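Local atomic coordinates of phosphoglycerol transferase GacH (Streptococcus pyogenes MGAS5005, PDB entry 6DGM), a protein that transfers glycerol phosphate, probably onto the rhamnose polysaccharide of the streptococcal cell wall, through a sulfatase-like catalytic domain that binds manganese. Residues Ser142-Phe146 with Asn147-Val151; Ala90-Glu93 with Phe94-Leu97; Asp27-Lys30 with Asp31-Asn34; Gln19-Gln22 with Lys23-Glu26. All coordinates share one frame; numbering follows the deposited sequence.

Contact 1 (Ser142-Phe146 with Asn147-Val151). With 1GP (sn-glycerol-1-phosphate), chain D.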
loop_
_atom_site.group_PDB
_atom_site.type_symbol
_atom_site.label_atom_id
_atom_site.label_comp_id
_atom_site.label_asym_id
_atom_site.label_seq_id
_atom_site.Cartn_x
_atom_site.Cartn_y
_atom_site.Cartn_z
ATOM N N SER A 142 11.797 -10.394 11.338
ATOM C CA SER A 142 12.289 -11.518 10.554
ATOM C C SER A 142 11.820 -11.425 9.105
ATOM O O SER A 142 10.633 -11.220 8.828
ATOM C CB SER A 142 11.806 -12.844 11.136
ATOM O OG SER A 142 12.130 -13.893 10.238
ATOM N N ALA A 143 12.754 -11.621 8.183
ATOM C CA ALA A 143 12.402 -11.712 6.769
ATOM C C ALA A 143 11.429 -12.855 6.477
ATOM O O ALA A 143 10.732 -12.817 5.459
ATOM C CB ALA A 143 13.664 -11.919 5.923
ATOM N N ASN A 144 11.346 -13.866 7.343
ATOM C CA ASN A 144 10.458 -14.993 7.084
ATOM C C ASN A 144 9.058 -14.806 7.638
ATOM O O ASN A 144 8.181 -15.628 7.339
ATOM C CB ASN A 144 11.098 -16.265 7.599
ATOM C CG ASN A 144 12.272 -16.686 6.754
ATOM O OD1 ASN A 144 12.127 -16.894 5.535
ATOM N ND2 ASN A 144 13.450 -16.776 7.366
ATOM N N ASN A 145 8.805 -13.739 8.395
ATOM C CA ASN A 145 7.435 -13.483 8.805
ATOM C C ASN A 145 6.565 -13.321 7.559
ATOM O O ASN A 145 6.945 -12.648 6.592
ATOM C CB ASN A 145 7.345 -12.232 9.684
ATOM C CG ASN A 145 8.025 -12.412 11.053
ATOM O OD1 ASN A 145 8.433 -13.515 11.426
ATOM N ND2 ASN A 145 8.103 -11.332 11.813
ATOM N N PHE A 146 5.394 -13.951 7.583
ATOM C CA PHE A 146 4.421 -13.852 6.494
ATOM C C PHE A 146 4.999 -14.233 5.142
ATOM O O PHE A 146 4.534 -13.771 4.099
ATOM C CB PHE A 146 3.728 -12.492 6.486
ATOM C CG PHE A 146 2.853 -12.309 7.661
ATOM C CD1 PHE A 146 1.627 -12.971 7.733
ATOM C CD2 PHE A 146 3.284 -11.583 8.769
ATOM C CE1 PHE A 146 0.824 -12.853 8.869
ATOM C CE2 PHE A 146 2.489 -11.466 9.891
ATOM C CZ PHE A 146 1.257 -12.093 9.940
ATOM N N ASN A 147 5.985 -15.120 5.147
ATOM C CA ASN A 147 6.578 -15.651 3.920
ATOM C C ASN A 147 7.247 -14.572 3.076
ATOM O O ASN A 147 7.442 -14.759 1.884
ATOM C CB ASN A 147 5.519 -16.383 3.077
ATOM C CG ASN A 147 6.096 -17.479 2.212
ATOM O OD1 ASN A 147 7.102 -18.093 2.556
ATOM N ND2 ASN A 147 5.421 -17.766 1.084
ATOM N N ARG A 148 7.637 -13.434 3.657
ATOM C CA ARG A 148 8.125 -12.337 2.827
ATOM C C ARG A 148 9.419 -12.679 2.086
ATOM O O ARG A 148 9.614 -12.257 0.940
ATOM C CB ARG A 148 8.305 -11.065 3.641
ATOM C CG ARG A 148 6.999 -10.421 4.071
ATOM C CD ARG A 148 7.246 -9.016 4.526
ATOM N NE ARG A 148 6.034 -8.356 4.996
ATOM C CZ ARG A 148 5.618 -8.315 6.259
ATOM N NH1 ARG A 148 6.291 -8.917 7.246
ATOM N NH2 ARG A 148 4.492 -7.684 6.529
ATOM N N LYS A 149 10.327 -13.428 2.720
ATOM C CA LYS A 149 11.605 -13.699 2.078
ATOM C C LYS A 149 11.395 -14.477 0.786
ATOM O O LYS A 149 12.030 -14.194 -0.236
ATOM C CB LYS A 149 12.509 -14.478 3.026
ATOM C CG LYS A 149 13.927 -14.680 2.531
ATOM C CD LYS A 149 14.683 -15.617 3.454
ATOM C CE LYS A 149 16.087 -15.917 2.963
ATOM N NZ LYS A 149 16.973 -14.755 3.140
ATOM N N THR A 150 10.508 -15.469 0.826
ATOM C CA THR A 150 10.184 -16.241 -0.365
ATOM C C THR A 150 9.549 -15.365 -1.428
ATOM O O THR A 150 9.886 -15.468 -2.614
ATOM C CB THR A 150 9.223 -17.355 0.040
ATOM O OG1 THR A 150 9.892 -18.217 0.956
ATOM C CG2 THR A 150 8.779 -18.129 -1.174
ATOM N N VAL A 151 8.640 -14.481 -1.020
ATOM C CA VAL A 151 7.958 -13.614 -1.973
ATOM C C VAL A 151 8.964 -12.694 -2.664
ATOM O O VAL A 151 9.019 -12.620 -3.894
ATOM C CB VAL A 151 6.870 -12.796 -1.266
ATOM C CG1 VAL A 151 6.300 -11.733 -2.181
ATOM C CG2 VAL A 151 5.774 -13.706 -0.763
HETATM C C3 1GP D . 5.553 -8.311 11.334
HETATM O O3 1GP D . 4.509 -7.209 9.425
HETATM C C2 1GP D . 4.292 -8.126 10.517
HETATM O O2 1GP D . 6.571 -9.016 10.627
HETATM C C1 1GP D . 3.149 -7.631 11.390
HETATM O O1P 1GP D . 1.902 -7.753 10.698
HETATM O O2P 1GP D . 0.212 -6.028 11.812
HETATM O O3P 1GP D . -0.508 -8.292 10.680
HETATM O O4P 1GP D . 0.744 -8.278 12.895
HETATM P P 1GP D . 0.532 -7.539 11.539
HETATM O O HOH W 1 8.754 -10.502 7.034
HETATM O O HOH W 2 9.890 -16.791 3.659
#

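Contact 2 (Ala90-Glu93 with Phe94-Leu97)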
loop_
_atom_site.group_PDB
_atom_site.type_symbol
_atom_site.label_atom_id
_atom_site.label_comp_id
_atom_site.label_asym_id
_atom_site.label_seq_id
_atom_site.Cartn_x
_atom_site.Cartn_y
_atom_site.Cartn_z
ATOM N N ALA A 90 0.502 -8.040 5.687
ATOM C CA ALA A 90 0.985 -8.650 4.456
ATOM C C ALA A 90 -0.093 -8.755 3.385
ATOM O O ALA A 90 0.240 -8.806 2.187
ATOM C CB ALA A 90 1.571 -10.026 4.786
ATOM N N ASN A 91 -1.377 -8.762 3.777
ATOM C CA ASN A 91 -2.441 -8.812 2.779
ATOM C C ASN A 91 -2.589 -7.470 2.083
ATOM O O ASN A 91 -2.802 -7.424 0.868
ATOM C CB ASN A 91 -3.748 -9.253 3.418
ATOM C CG ASN A 91 -3.709 -10.693 3.844
ATOM O OD1 ASN A 91 -3.012 -11.500 3.232
ATOM N ND2 ASN A 91 -4.430 -11.024 4.903
ATOM N N MET A 92 -2.477 -6.366 2.821
ATOM C CA MET A 92 -2.463 -5.060 2.163
ATOM C C MET A 92 -1.219 -4.920 1.295
ATOM O O MET A 92 -1.285 -4.436 0.154
ATOM C CB MET A 92 -2.555 -3.945 3.203
ATOM C CG MET A 92 -4.001 -3.474 3.470
ATOM S SD MET A 92 -5.169 -4.748 3.962
ATOM C CE MET A 92 -4.603 -5.108 5.623
ATOM N N GLU A 93 -0.085 -5.395 1.802
ATOM C CA GLU A 93 1.169 -5.352 1.065
ATOM C C GLU A 93 1.051 -6.055 -0.284
ATOM O O GLU A 93 1.413 -5.490 -1.326
ATOM C CB GLU A 93 2.225 -6.028 1.931
ATOM C CG GLU A 93 3.670 -5.878 1.471
ATOM C CD GLU A 93 4.569 -6.750 2.321
ATOM O OE1 GLU A 93 4.251 -6.919 3.516
ATOM O OE2 GLU A 93 5.555 -7.306 1.791
ATOM N N PHE A 94 0.540 -7.290 -0.286
ATOM C CA PHE A 94 0.335 -8.038 -1.525
ATOM C C PHE A 94 -0.501 -7.243 -2.520
ATOM O O PHE A 94 -0.201 -7.200 -3.721
ATOM C CB PHE A 94 -0.384 -9.358 -1.197
ATOM C CG PHE A 94 -0.855 -10.133 -2.404
ATOM C CD1 PHE A 94 -2.074 -9.839 -3.016
ATOM C CD2 PHE A 94 -0.105 -11.180 -2.906
ATOM C CE1 PHE A 94 -2.535 -10.567 -4.119
ATOM C CE2 PHE A 94 -0.559 -11.927 -4.008
ATOM C CZ PHE A 94 -1.763 -11.605 -4.626
ATOM N N GLN A 95 -1.563 -6.613 -2.037
ATOM C CA GLN A 95 -2.453 -5.871 -2.921
ATOM C C GLN A 95 -1.760 -4.650 -3.514
ATOM O O GLN A 95 -1.973 -4.320 -4.697
ATOM C CB GLN A 95 -3.709 -5.471 -2.151
ATOM C CG GLN A 95 -4.567 -6.657 -1.750
ATOM C CD GLN A 95 -5.744 -6.248 -0.952
ATOM O OE1 GLN A 95 -6.771 -5.880 -1.508
ATOM N NE2 GLN A 95 -5.610 -6.274 0.372
ATOM N N THR A 96 -0.902 -3.974 -2.739
ATOM C CA THR A 96 -0.187 -2.846 -3.338
ATOM C C THR A 96 0.719 -3.315 -4.472
ATOM O O THR A 96 0.828 -2.649 -5.514
ATOM C CB THR A 96 0.631 -2.061 -2.303
ATOM O OG1 THR A 96 1.795 -2.800 -1.895
ATOM C CG2 THR A 96 -0.213 -1.682 -1.094
ATOM N N LEU A 97 1.380 -4.448 -4.300
ATOM C CA LEU A 97 2.358 -4.865 -5.292
ATOM C C LEU A 97 1.701 -5.427 -6.547
ATOM O O LEU A 97 2.133 -5.104 -7.662
ATOM C CB LEU A 97 3.292 -5.908 -4.699
ATOM C CG LEU A 97 4.200 -5.458 -3.556
ATOM C CD1 LEU A 97 4.995 -6.641 -3.074
ATOM C CD2 LEU A 97 5.118 -4.318 -3.998
#

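Contact 3 (Asp27-Lys30 with Asp31-Asn34). With CA (calcium ion), chain E.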
loop_
_atom_site.group_PDB
_atom_site.type_symbol
_atom_site.label_atom_id
_atom_site.label_comp_id
_atom_site.label_asym_id
_atom_site.label_seq_id
_atom_site.Cartn_x
_atom_site.Cartn_y
_atom_site.Cartn_z
ATOM N N ASP A 27 -5.204 4.789 -25.807
ATOM C CA ASP A 27 -5.915 6.049 -25.632
ATOM C C ASP A 27 -5.367 6.823 -24.439
ATOM O O ASP A 27 -5.114 8.030 -24.525
ATOM C CB ASP A 27 -7.416 5.794 -25.468
ATOM C CG ASP A 27 -8.064 5.225 -26.732
ATOM O OD1 ASP A 27 -7.543 5.451 -27.843
ATOM O OD2 ASP A 27 -9.110 4.550 -26.603
ATOM N N ILE A 28 -5.157 6.136 -23.312
ATOM C CA ILE A 28 -4.631 6.806 -22.126
ATOM C C ILE A 28 -3.242 7.365 -22.395
ATOM O O ILE A 28 -2.919 8.490 -21.996
ATOM C CB ILE A 28 -4.610 5.841 -20.924
ATOM C CG1 ILE A 28 -6.025 5.497 -20.476
ATOM C CG2 ILE A 28 -3.798 6.456 -19.747
ATOM C CD1 ILE A 28 -6.096 4.320 -19.514
ATOM N N ASN A 29 -2.384 6.576 -23.041
ATOM C CA ASN A 29 -0.986 6.970 -23.192
ATOM C C ASN A 29 -0.798 8.177 -24.098
ATOM O O ASN A 29 0.248 8.825 -24.015
ATOM C CB ASN A 29 -0.148 5.766 -23.620
ATOM C CG ASN A 29 -0.024 4.737 -22.507
ATOM O OD1 ASN A 29 -0.384 5.020 -21.373
ATOM N ND2 ASN A 29 0.480 3.552 -22.825
ATOM N N LYS A 30 -1.785 8.517 -24.933
ATOM C CA LYS A 30 -1.707 9.758 -25.691
ATOM C C LYS A 30 -1.569 10.976 -24.789
ATOM O O LYS A 30 -1.040 12.003 -25.234
ATOM C CB LYS A 30 -2.941 9.908 -26.582
ATOM C CG LYS A 30 -3.023 8.868 -27.684
ATOM C CD LYS A 30 -4.280 9.063 -28.525
ATOM C CE LYS A 30 -4.311 8.112 -29.708
ATOM N NZ LYS A 30 -5.366 8.491 -30.702
ATOM N N ASP A 31 -2.021 10.881 -23.531
ATOM C CA ASP A 31 -1.962 11.996 -22.591
ATOM C C ASP A 31 -1.105 11.687 -21.366
ATOM O O ASP A 31 -1.246 12.351 -20.337
ATOM C CB ASP A 31 -3.367 12.413 -22.154
ATOM C CG ASP A 31 -4.182 12.993 -23.295
ATOM O OD1 ASP A 31 -3.706 13.939 -23.959
ATOM O OD2 ASP A 31 -5.299 12.494 -23.530
ATOM N N ARG A 32 -0.233 10.690 -21.446
ATOM C CA ARG A 32 0.709 10.383 -20.375
ATOM C C ARG A 32 2.106 10.648 -20.922
ATOM O O ARG A 32 2.523 9.999 -21.886
ATOM C CB ARG A 32 0.591 8.921 -19.956
ATOM C CG ARG A 32 -0.759 8.506 -19.344
ATOM C CD ARG A 32 -0.932 9.081 -17.976
ATOM N NE ARG A 32 -2.221 8.755 -17.358
ATOM C CZ ARG A 32 -2.431 7.763 -16.501
ATOM N NH1 ARG A 32 -1.439 6.944 -16.135
ATOM N NH2 ARG A 32 -3.647 7.590 -15.983
ATOM N N LYS A 33 2.825 11.593 -20.310
ATOM C CA LYS A 33 4.113 12.013 -20.856
ATOM C C LYS A 33 5.294 11.185 -20.357
ATOM O O LYS A 33 6.327 11.124 -21.037
ATOM C CB LYS A 33 4.418 13.468 -20.476
ATOM C CG LYS A 33 3.454 14.508 -21.007
ATOM C CD LYS A 33 3.910 15.896 -20.559
ATOM C CE LYS A 33 2.947 16.999 -20.970
ATOM N NZ LYS A 33 3.360 18.316 -20.384
ATOM N N ASN A 34 5.183 10.568 -19.190
ATOM C CA ASN A 34 6.335 10.039 -18.472
ATOM C C ASN A 34 6.377 8.518 -18.531
ATOM O O ASN A 34 5.415 7.855 -18.930
ATOM C CB ASN A 34 6.314 10.520 -17.016
ATOM C CG ASN A 34 6.415 12.032 -16.905
ATOM O OD1 ASN A 34 7.049 12.676 -17.734
ATOM N ND2 ASN A 34 5.784 12.601 -15.883
HETATM CA CA CA E . -1.403 13.954 -18.561
HETATM O O HOH W 3 -4.119 9.986 -19.399
HETATM O O HOH W 4 -3.314 12.063 -18.487
HETATM O O HOH W 5 -3.082 15.772 -19.711
HETATM O O HOH W 6 0.274 14.921 -20.085
#

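Contact 4 (Gln19-Gln22 with Lys23-Glu26)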
loop_
_atom_site.group_PDB
_atom_site.type_symbol
_atom_site.label_atom_id
_atom_site.label_comp_id
_atom_site.label_asym_id
_atom_site.label_seq_id
_atom_site.Cartn_x
_atom_site.Cartn_y
_atom_site.Cartn_z
ATOM N N GLN A 19 -7.919 -7.315 -25.784
ATOM C CA GLN A 19 -8.028 -6.367 -26.892
ATOM C C GLN A 19 -8.639 -5.053 -26.416
ATOM O O GLN A 19 -8.201 -3.972 -26.817
ATOM C CB GLN A 19 -8.829 -6.972 -28.050
ATOM C CG GLN A 19 -8.726 -6.147 -29.329
ATOM C CD GLN A 19 -9.173 -6.897 -30.570
ATOM O OE1 GLN A 19 -9.552 -8.068 -30.505
ATOM N NE2 GLN A 19 -9.129 -6.222 -31.712
ATOM N N LYS A 20 -9.636 -5.130 -25.537
ATOM C CA LYS A 20 -10.279 -3.926 -25.017
ATOM C C LYS A 20 -9.286 -3.029 -24.280
ATOM O O LYS A 20 -9.252 -1.811 -24.492
ATOM C CB LYS A 20 -11.417 -4.333 -24.077
ATOM C CG LYS A 20 -12.157 -3.172 -23.457
ATOM C CD LYS A 20 -13.273 -3.656 -22.551
ATOM C CE LYS A 20 -13.961 -2.492 -21.866
ATOM N NZ LYS A 20 -15.085 -2.957 -21.008
ATOM N N TYR A 21 -8.462 -3.606 -23.412
ATOM C CA TYR A 21 -7.534 -2.780 -22.629
ATOM C C TYR A 21 -6.267 -2.444 -23.396
ATOM O O TYR A 21 -5.586 -1.472 -23.042
ATOM C CB TYR A 21 -7.325 -3.395 -21.242
ATOM C CG TYR A 21 -8.601 -3.238 -20.462
ATOM C CD1 TYR A 21 -8.968 -2.004 -19.955
ATOM C CD2 TYR A 21 -9.488 -4.298 -20.318
ATOM C CE1 TYR A 21 -10.162 -1.833 -19.288
ATOM C CE2 TYR A 21 -10.690 -4.134 -19.657
ATOM C CZ TYR A 21 -11.016 -2.897 -19.141
ATOM O OH TYR A 21 -12.206 -2.712 -18.478
ATOM N N GLN A 22 -5.965 -3.168 -24.474
ATOM C CA GLN A 22 -4.902 -2.730 -25.365
ATOM C C GLN A 22 -5.259 -1.379 -25.973
ATOM O O GLN A 22 -4.437 -0.455 -26.007
ATOM C CB GLN A 22 -4.657 -3.770 -26.453
ATOM C CG GLN A 22 -3.376 -3.533 -27.251
ATOM C CD GLN A 22 -2.122 -3.741 -26.410
ATOM O OE1 GLN A 22 -1.921 -4.815 -25.831
ATOM N NE2 GLN A 22 -1.282 -2.707 -26.324
ATOM N N LYS A 23 -6.500 -1.241 -26.451
ATOM C CA LYS A 23 -6.904 0.020 -27.053
ATOM C C LYS A 23 -7.010 1.121 -26.001
ATOM O O LYS A 23 -6.628 2.270 -26.259
ATOM C CB LYS A 23 -8.228 -0.132 -27.794
ATOM C CG LYS A 23 -8.577 1.116 -28.576
ATOM C CD LYS A 23 -9.692 0.884 -29.575
ATOM C CE LYS A 23 -9.938 2.140 -30.404
ATOM N NZ LYS A 23 -11.005 1.934 -31.433
ATOM N N LEU A 24 -7.525 0.792 -24.811
ATOM C CA LEU A 24 -7.654 1.821 -23.785
ATOM C C LEU A 24 -6.279 2.316 -23.342
ATOM O O LEU A 24 -6.083 3.519 -23.147
ATOM C CB LEU A 24 -8.460 1.306 -22.595
ATOM C CG LEU A 24 -8.698 2.358 -21.509
ATOM C CD1 LEU A 24 -9.565 3.481 -22.027
ATOM C CD2 LEU A 24 -9.330 1.737 -20.284
ATOM N N ALA A 25 -5.308 1.413 -23.224
ATOM C CA ALA A 25 -3.951 1.833 -22.894
ATOM C C ALA A 25 -3.401 2.804 -23.934
ATOM O O ALA A 25 -2.759 3.807 -23.589
ATOM C CB ALA A 25 -3.049 0.606 -22.773
ATOM N N GLU A 26 -3.629 2.518 -25.218
ATOM C CA GLU A 26 -3.213 3.443 -26.265
ATOM C C GLU A 26 -3.904 4.790 -26.106
ATOM O O GLU A 26 -3.267 5.839 -26.234
ATOM C CB GLU A 26 -3.498 2.817 -27.629
ATOM C CG GLU A 26 -2.644 1.580 -27.891
ATOM C CD GLU A 26 -3.130 0.748 -29.066
ATOM O OE1 GLU A 26 -3.926 1.264 -29.881
ATOM O OE2 GLU A 26 -2.713 -0.425 -29.167
#

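Contact 1 (Ser142-Phe146 with Asn147-Val151)
Arg148 leaves its backbone with CG opposite the carbonyl carbon (chi1 -71°) and runs extended from CG to NE, which carries the guanidinium back past the carbonyl of Asn145 to the glycerol end of sn-glycerol-1-phosphate. Asn145 has nearly the same first torsion, and its amide meets the ligand from the loop. ND2 of Asn145 donates to ligand O2 at 3.0 Å, while NH2 of Arg148 donates to ligand O3 at 2.9 Å, with O3 at the guanidinium edge; NH1 adds weak bonds to both hydroxyls. CB of Phe146 lies over one face of that guanidinium, and the Phe146 ring brings CE2 to 3.8 Å from ligand O1P. One water accepts a hydrogen bond from Arg148 NH1 and donates to Asn145 O, 2.8 Å from it, and to Ser142 O, tying the side chain to the turn. The bond from Arg148 N to Asn145 O (3.1 Å) leads the loop into the helix, whose N-cap position is Asn147, and a salt bridge to Glu93 holds NE. Earlier in the loop, Ser142 OG accepts from Asn144 N in an ST turn, inside a type I turn from Ser142 to Asn145. Loop and first helical turn form part of the glycerol-binding wall, completed by pocket residues such as His139 and His209, in this LTA synthase-like domain.

Contact 2 (Ala90-Glu93 with Phe94-Leu97)
A side-chain to main-chain bond joins Gln95 to Asn91: Gln95, its CG beside the backbone N (chi1 -67°), runs extended toward the preceding turn, and NE2 donates to Asn91 O at 3.1 Å, the acceptor lying within 3° of the Gln95 amide plane. The donor stands well above the carbonyl plane, whereas Gln95 N approaches the same oxygen from the opposite face, so two N-H groups grip Asn91 O. A similar pairing occurs two residues on, where OG1 of Thr96 donates a hydrogen bond to Glu93 O at 2.8 Å and Leu97 N reaches that oxygen at 3.2 Å. Thr96 can do this because OG1 sits between its backbone N and carbonyl carbon (chi1 73°), facing the preceding turn. Met92 lies alongside Gln95, pointing the same way, with SD 3.9 Å from NE2. The regular bonds from Phe94 N to Ala90 O and from Thr96 N to Met92 O complete the local ladder.

Further out, the Gln95 amide is fixed at both ends, NE2 also donating to Asp83 and OE1 accepting from Phe102 N. Asn91 is held by the backbone of Ser110 and Leu112. The buried carboxylate of Glu93 carries a salt bridge to Arg148 through OE1, while OE2 has hydrogen bonds with the hydroxyls of Tyr113 and Tyr152; this network probably stabilises its charge. Phe94 and Leu97 pack on Tyr113. The whole is a buried α-helix that starts at the manganese ligand Thr89 and places Glu93 as a second-shell partner of the ligand-binding Arg148, in the active-site core of an alkaline phosphatase-like α/β fold.

Contact 3 (Asp27-Lys30 with Asp31-Asn34)
A main-chain carbonyl supplies the metal ligand here: Asp31 O binds the calcium ion at 2.4 Å, whereas the Asp31 carboxylate turns elsewhere and OD1 lies 3.5 Å from Lys30 O. Three waters also bind the calcium, and Asp323 brings a carboxylate oxygen from a distant part of the chain. The carbonyl is presented by a type I turn from Asn29 to Arg32 at the end of helix 11-29. Asp31 N donates to Ile28 O at 3.0 Å from above the carbonyl plane, and a weak bond from Arg32 N to Asn29 O closes the turn.

Arg32 then doubles back on the helix. Its chain bends at the second torsion (chi2 -72°), which sets the side chain next to Ile28, pointing the same way. CG2 of Ile28 lies over one face of the guanidinium, 3.6 Å above its plane and displaced toward the rim, and the aliphatic CG of Arg32 is 3.7 Å from the same methyl. A water accepts from Arg32 NE at 3.0 Å and donates to Ile28 O, so Ile28 O accepts from both Asp31 N and the water held by Arg32. NH1 of Arg32 reaches Ser324 O, and OD1 of Asn29 accepts from Val326 N. With Asp323 beside Arg32 as well as on the metal, the chemistry implies a largely hydrated calcium that links the helix end to the loop after helix 314-321, with arginine and calcium probably sharing the compensation of the aspartate charge.

Contact 4 (Gln19-Gln22 with Lys23-Glu26)
Four successive i to i+4 bonds, from Lys23 N to Gln19 O through Glu26 N to Gln22 O, make this an unbroken α-helical stretch, each with the donor N-H directed well at its carbonyl oxygen. On one side, Tyr21 and Leu24 lie side by side and point the same way. The methyl CD2 of Leu24 meets the ring edge near its plane, equally close to CD1 and CE1 of Tyr21 at 3.8 Å. The second torsion of Leu24 (chi2 65°) turns CD2 back toward the tyrosine three residues earlier. CG of Lys20 stands over one face of the same ring, 4.2 Å above its plane and offset toward the rim.

This is the ordinary i to i+3 pairing on the packed face of an amphipathic helix: Tyr21 and Leu24 also touch helix 328-339, and the tyrosine hydroxyl is hydrogen-bonded to Asp357. CB of Ala25 presses against Tyr21 O at 3.3 Å.

On another side Gln22 meets Glu26 one turn later. Their flat ends are turned 45° against each other, and the approach is made by the methylene of Gln22, with CG 3.7 Å from OE2 of Glu26. The amide oxygen OE1 of Gln22 is hydrogen-bonded to Thr377 OG1. CG of Glu26 lies 3.3 Å from Gln22 O.

Overall arrangement
The four contacts fall into two pairs. Contacts 1 and 2 touch directly at the active site: NE of Arg148 and OE1 of Glu93 form a salt bridge of 2.7 Å, and CB of Phe146 packs on CB of Ala90. Contact 1 meets the ligand itself, whereas contact 2 backs it, the Glu93 side chain being about 6 Å from the ligand; Arg148 and Met92 side chains each lie about 7 Å from the manganese. Contact 4 lies on helix 11-29 and contact 3 follows at its end and in the loop after it, centres 12 Å apart, reaching the calcium. This peripheral pair is remote from the pocket: the nearest atoms of contacts 1 and 3 are about 25 Å apart.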